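Local coordinates for protein possible prolidase (PDB 2P9B) that probably hydrolyses carbon-nitrogen bonds as a member of the amidohydrolase family, its suggested role as a prolidase remaining unproven, at residues Leu291-Ser296 / Leu338-Gly343; Ile74-His79 / Ala380-Ile385. One frame throughout, in Å; residues are numbered along the deposited sequence.

Contact 1: Leu291-Ser296 / Leu338-Gly343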
loop_
_atom_site.group_PDB
_atom_site.type_symbol
_atom_site.label_atom_id
_atom_site.label_comp_id
_atom_site.label_asym_id
_atom_site.label_seq_id
_atom_site.Cartn_x
_atom_site.Cartn_y
_atom_site.Cartn_z
ATOM N N LEU A 291 10.683 -2.404 3.111
ATOM C CA LEU A 291 10.179 -3.700 2.669
ATOM C C LEU A 291 8.652 -3.721 2.705
ATOM O O LEU A 291 8.049 -3.277 3.679
ATOM C CB LEU A 291 10.718 -4.801 3.582
ATOM C CG LEU A 291 10.174 -6.214 3.354
ATOM C CD1 LEU A 291 10.628 -6.739 2.002
ATOM C CD2 LEU A 291 10.659 -7.127 4.457
ATOM N N ILE A 292 8.030 -4.223 1.635
ATOM C CA ILE A 292 6.569 -4.348 1.560
ATOM C C ILE A 292 6.343 -5.846 1.311
ATOM O O ILE A 292 6.232 -6.280 0.169
ATOM C CB ILE A 292 5.966 -3.548 0.369
ATOM C CG1 ILE A 292 6.500 -2.108 0.363
ATOM C CG2 ILE A 292 4.433 -3.492 0.499
ATOM C CD1 ILE A 292 6.080 -1.290 1.553
ATOM N N PRO A 293 6.274 -6.653 2.383
ATOM C CA PRO A 293 6.080 -8.105 2.270
ATOM C C PRO A 293 4.960 -8.609 1.367
ATOM O O PRO A 293 5.115 -9.640 0.713
ATOM C CB PRO A 293 5.879 -8.545 3.721
ATOM C CG PRO A 293 6.656 -7.529 4.498
ATOM C CD PRO A 293 6.274 -6.242 3.799
ATOM N N THR A 294 3.839 -7.897 1.338
ATOM C CA THR A 294 2.688 -8.307 0.532
ATOM C C THR A 294 2.355 -9.782 0.774
ATOM O O THR A 294 2.170 -10.558 -0.165
ATOM C CB THR A 294 2.933 -8.082 -0.982
ATOM O OG1 THR A 294 3.869 -9.048 -1.471
ATOM C CG2 THR A 294 3.498 -6.694 -1.228
ATOM N N LEU A 295 2.261 -10.156 2.047
ATOM C CA LEU A 295 1.957 -11.534 2.409
ATOM C C LEU A 295 0.628 -11.992 1.820
ATOM O O LEU A 295 0.461 -13.163 1.487
ATOM C CB LEU A 295 1.935 -11.695 3.929
ATOM C CG LEU A 295 3.266 -11.373 4.621
ATOM C CD1 LEU A 295 3.140 -11.621 6.114
ATOM C CD2 LEU A 295 4.373 -12.234 4.032
ATOM N N SER A 296 -0.315 -11.067 1.693
ATOM C CA SER A 296 -1.623 -11.378 1.125
ATOM C C SER A 296 -1.539 -11.965 -0.282
ATOM O O SER A 296 -2.429 -12.707 -0.707
ATOM C CB SER A 296 -2.491 -10.118 1.066
ATOM O OG SER A 296 -2.880 -9.690 2.349
ATOM N N LEU A 338 13.590 -2.578 10.638
ATOM C CA LEU A 338 13.591 -1.912 9.341
ATOM C C LEU A 338 12.233 -1.273 9.056
ATOM O O LEU A 338 11.260 -1.496 9.777
ATOM C CB LEU A 338 13.911 -2.910 8.226
ATOM C CG LEU A 338 15.256 -3.644 8.276
ATOM C CD1 LEU A 338 15.325 -4.613 7.112
ATOM C CD2 LEU A 338 16.409 -2.645 8.216
HETATM N N MSE A 339 12.189 -0.460 8.006
HETATM C CA MSE A 339 10.956 0.192 7.588
HETATM C C MSE A 339 10.148 -0.855 6.827
HETATM O O MSE A 339 10.573 -1.323 5.774
HETATM C CB MSE A 339 11.277 1.384 6.683
HETATM C CG MSE A 339 11.842 2.608 7.430
HETATM SE SE MSE A 339 10.694 3.456 8.649
HETATM C CE MSE A 339 9.670 4.451 7.396
ATOM N N ILE A 340 8.994 -1.224 7.375
ATOM C CA ILE A 340 8.145 -2.241 6.760
ATOM C C ILE A 340 6.746 -1.693 6.553
ATOM O O ILE A 340 6.109 -1.241 7.501
ATOM C CB ILE A 340 8.043 -3.488 7.656
ATOM C CG1 ILE A 340 9.452 -4.008 7.962
ATOM C CG2 ILE A 340 7.178 -4.547 6.975
ATOM C CD1 ILE A 340 9.495 -5.139 8.963
ATOM N N GLY A 341 6.265 -1.764 5.318
ATOM C CA GLY A 341 4.944 -1.244 5.027
ATOM C C GLY A 341 3.888 -2.292 4.763
ATOM O O GLY A 341 4.129 -3.492 4.870
ATOM N N VAL A 342 2.699 -1.814 4.417
ATOM C CA VAL A 342 1.560 -2.675 4.129
ATOM C C VAL A 342 1.129 -2.490 2.676
ATOM O O VAL A 342 0.782 -1.387 2.247
ATOM C CB VAL A 342 0.375 -2.337 5.067
ATOM C CG1 VAL A 342 -0.904 -2.975 4.560
ATOM C CG2 VAL A 342 0.681 -2.831 6.477
ATOM N N GLY A 343 1.169 -3.585 1.928
ATOM C CA GLY A 343 0.771 -3.582 0.530
ATOM C C GLY A 343 0.227 -4.978 0.315
ATOM O O GLY A 343 0.604 -5.884 1.054
HETATM O O HOH W 1 2.817 -5.730 3.222
#

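Contact 2: Ile74-His79 / Ala380-Ile385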
loop_
_atom_site.group_PDB
_atom_site.type_symbol
_atom_site.label_atom_id
_atom_site.label_comp_id
_atom_site.label_asym_id
_atom_site.label_seq_id
_atom_site.Cartn_x
_atom_site.Cartn_y
_atom_site.Cartn_z
ATOM N N ILE A 74 -3.504 2.810 4.273
ATOM C CA ILE A 74 -2.737 3.075 3.060
ATOM C C ILE A 74 -2.289 1.727 2.523
ATOM O O ILE A 74 -1.853 0.870 3.291
ATOM C CB ILE A 74 -1.489 3.950 3.373
ATOM C CG1 ILE A 74 -1.949 5.307 3.918
ATOM C CG2 ILE A 74 -0.637 4.128 2.115
ATOM C CD1 ILE A 74 -0.820 6.261 4.276
ATOM N N ASN A 75 -2.417 1.525 1.212
ATOM C CA ASN A 75 -1.985 0.270 0.600
ATOM C C ASN A 75 -0.874 0.623 -0.381
ATOM O O ASN A 75 -1.114 1.276 -1.391
ATOM C CB ASN A 75 -3.139 -0.416 -0.137
ATOM C CG ASN A 75 -2.790 -1.838 -0.552
ATOM O OD1 ASN A 75 -1.663 -2.111 -0.957
ATOM N ND2 ASN A 75 -3.757 -2.744 -0.449
ATOM N N ALA A 76 0.350 0.200 -0.079
ATOM C CA ALA A 76 1.497 0.534 -0.923
ATOM C C ALA A 76 1.711 -0.327 -2.156
ATOM O O ALA A 76 2.685 -0.135 -2.886
ATOM C CB ALA A 76 2.770 0.536 -0.078
ATOM N N HIS A 77 0.816 -1.275 -2.406
ATOM C CA HIS A 77 0.988 -2.131 -3.572
ATOM C C HIS A 77 -0.360 -2.580 -4.123
ATOM O O HIS A 77 -0.943 -3.548 -3.646
ATOM C CB HIS A 77 1.850 -3.341 -3.194
ATOM C CG HIS A 77 2.304 -4.149 -4.368
ATOM N ND1 HIS A 77 3.418 -4.961 -4.327
ATOM C CD2 HIS A 77 1.795 -4.272 -5.616
ATOM C CE1 HIS A 77 3.576 -5.546 -5.500
ATOM N NE2 HIS A 77 2.605 -5.146 -6.300
ATOM N N THR A 78 -0.844 -1.860 -5.131
ATOM C CA THR A 78 -2.133 -2.161 -5.743
ATOM C C THR A 78 -2.086 -2.159 -7.272
ATOM O O THR A 78 -1.093 -1.759 -7.877
ATOM C CB THR A 78 -3.201 -1.125 -5.309
ATOM O OG1 THR A 78 -2.826 0.183 -5.778
ATOM C CG2 THR A 78 -3.314 -1.082 -3.780
ATOM N N HIS A 79 -3.175 -2.635 -7.870
ATOM C CA HIS A 79 -3.381 -2.658 -9.319
ATOM C C HIS A 79 -4.855 -2.303 -9.445
ATOM O O HIS A 79 -5.665 -2.787 -8.660
ATOM C CB HIS A 79 -3.148 -4.054 -9.906
ATOM C CG HIS A 79 -1.733 -4.527 -9.805
ATOM N ND1 HIS A 79 -0.726 -4.044 -10.615
ATOM C CD2 HIS A 79 -1.151 -5.420 -8.971
ATOM C CE1 HIS A 79 0.416 -4.621 -10.282
ATOM N NE2 HIS A 79 0.186 -5.458 -9.288
ATOM N N ALA A 380 1.206 5.520 9.471
ATOM C CA ALA A 380 2.382 6.372 9.564
ATOM C C ALA A 380 3.579 5.873 8.756
ATOM O O ALA A 380 4.174 6.640 8.000
ATOM C CB ALA A 380 2.778 6.543 11.028
ATOM N N VAL A 381 3.938 4.599 8.910
ATOM C CA VAL A 381 5.087 4.077 8.179
ATOM C C VAL A 381 4.842 4.089 6.671
ATOM O O VAL A 381 5.696 4.551 5.918
ATOM C CB VAL A 381 5.473 2.641 8.631
ATOM C CG1 VAL A 381 6.728 2.195 7.892
ATOM C CG2 VAL A 381 5.708 2.606 10.141
ATOM N N ASN A 382 3.686 3.595 6.233
ATOM C CA ASN A 382 3.344 3.595 4.806
ATOM C C ASN A 382 3.424 5.028 4.258
ATOM O O ASN A 382 3.915 5.250 3.153
ATOM C CB ASN A 382 1.916 3.054 4.583
ATOM C CG ASN A 382 1.883 1.600 4.086
ATOM O OD1 ASN A 382 0.798 1.023 3.899
ATOM N ND2 ASN A 382 3.048 1.013 3.861
ATOM N N ALA A 383 2.935 5.997 5.033
ATOM C CA ALA A 383 2.958 7.393 4.603
ATOM C C ALA A 383 4.392 7.854 4.367
ATOM O O ALA A 383 4.684 8.491 3.357
ATOM C CB ALA A 383 2.277 8.285 5.645
ATOM N N SER A 384 5.288 7.529 5.296
ATOM C CA SER A 384 6.687 7.919 5.149
ATOM C C SER A 384 7.301 7.209 3.949
ATOM O O SER A 384 8.004 7.814 3.144
ATOM C CB SER A 384 7.488 7.568 6.409
ATOM O OG SER A 384 7.053 8.331 7.518
ATOM N N ILE A 385 7.021 5.919 3.826
ATOM C CA ILE A 385 7.562 5.143 2.724
ATOM C C ILE A 385 7.142 5.718 1.375
ATOM O O ILE A 385 7.962 5.826 0.467
ATOM C CB ILE A 385 7.117 3.667 2.819
ATOM C CG1 ILE A 385 7.744 3.026 4.062
ATOM C CG2 ILE A 385 7.519 2.913 1.560
ATOM C CD1 ILE A 385 7.264 1.620 4.337
#

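Contact 1: Leu291-Ser296 / Leu338-Gly343
Leu-291 joins the 338-343 loop through two backbone bonds that form a single parallel bridge with Ile-340. Leu-291 N gives to Met-339 O and Leu-291 O accepts from Gly-341 N, both at 2.9 Å, with N-H...O angles of 168° and 162°. Beyond this bridge the packing is tightest where Ile-292 lies against two glycines. Its CD1 sits 3.7 Å from Gly-341 CA, and its CG2 is 3.6 Å from Gly-343 N. The chi1 of -50° sets CG2 anti to the backbone N and CG1 anti to the carbonyl carbon, which sends the two branches to different glycines, neither with a side chain. Just past the strand, Pro-293 CD meets Ile-340 CG2 at 3.7 Å, the two side chains crossing nearly at right angles, with Ala-330 and Ala-333 of helix 313-335 behind them. By contrast, the 338-339 end is loose: both residues are partly exposed, and the selenomethionine side chain of Met-339 leads away.

After Ile-292 a water replaces direct N-H...O bonding. It accepts from Thr-294 N and Gly-343 N, each 3.0 Å from its oxygen, and lies within bonding distance of Gly-341 O. Thr-294 CA adds a C-H...O contact of 3.2 Å to Gly-343 O, while its OG1 gives to Pro-293 O at 2.6 Å from above the carbonyl plane. With an alanine in place of Thr-294, Pro-293 O would probably lose this donor and a gap would open beside Gly-343. The chemistry implies a short beta pairing continued by one water, which satisfies buried N-H groups where direct pairing has stopped.

Contact 2: Ile74-His79 / Ala380-Ile385
The flat amide of Asn-382 reaches from the helix toward the strand, where the side chains of Ile-74 and Ala-76 both approach it. Two other flat groups stand further along 74-79: His-79 NE2 lies in the plane of the His-77 ring, at its edge, and is 3.9 Å from His-77 NE2. The rings therefore meet without stacking, a placement consistent with the His-X-His pair that binds metal in many amidohydrolases. Asp-345 lies close by, completing a possible site with no metal modelled.

Across the contact itself, apolar packing surrounds a close polar approach: the terminal amide of Asn-382 lies by the Ile-74 carbonyl, its modelled OD1 2.7 Å from Ile-74 O. Asn-382 CB rests 3.7 Å from Ile-74 CG2, the two side chains running past each other in opposite directions. The other branch of Ile-74 is fully extended, with chi2 at 180°, and carries CD1 along the helix to Ala-383, where it is 3.9 Å from CB and 3.8 Å from the backbone N. The CA atoms of Ile-74 and Asn-382 are 6.3 Å apart.

Asn-75 points away from the helix and does different work. Its OD1 accepts from His-77 N at 3.0 Å with an N-H...O angle of 163°, forming an Asx turn at the corner of the chain, and its ND2 gives to Thr-356 OG1 and Thr-344 OG1. The chemistry divides accordingly: Ile-74 packs on Asn-382 CB and Ala-383, Ala-76 CB borders the Asn-382 amide, and that amide comes close to the Ile-74 carbonyl, while Asn-75 holds the turn from which His-77 and His-79 project.

Overall arrangement
Contacts 1 and 2 have centres 9 Å apart, both buried near the middle of the chain. In sequence the segments run 74-79, 291-296, 338-343, 380-385, which places contact 1 within the interval spanned by contact 2. They touch directly: Val-342 O is 2.8 Å from Ala-76 N, a probable hydrogen bond, and the side chain of Ala-76 packs on Ile-292. Strand 290-292, the 338-343 loop and strand 68-78 thus lie side by side, linking the last strand of the four-stranded parallel sheet to the mixed sheet, as expected where an amidohydrolase TIM barrel closes. His-77, His-79 and Asp-345 gather just beyond, consistent with a metal site there.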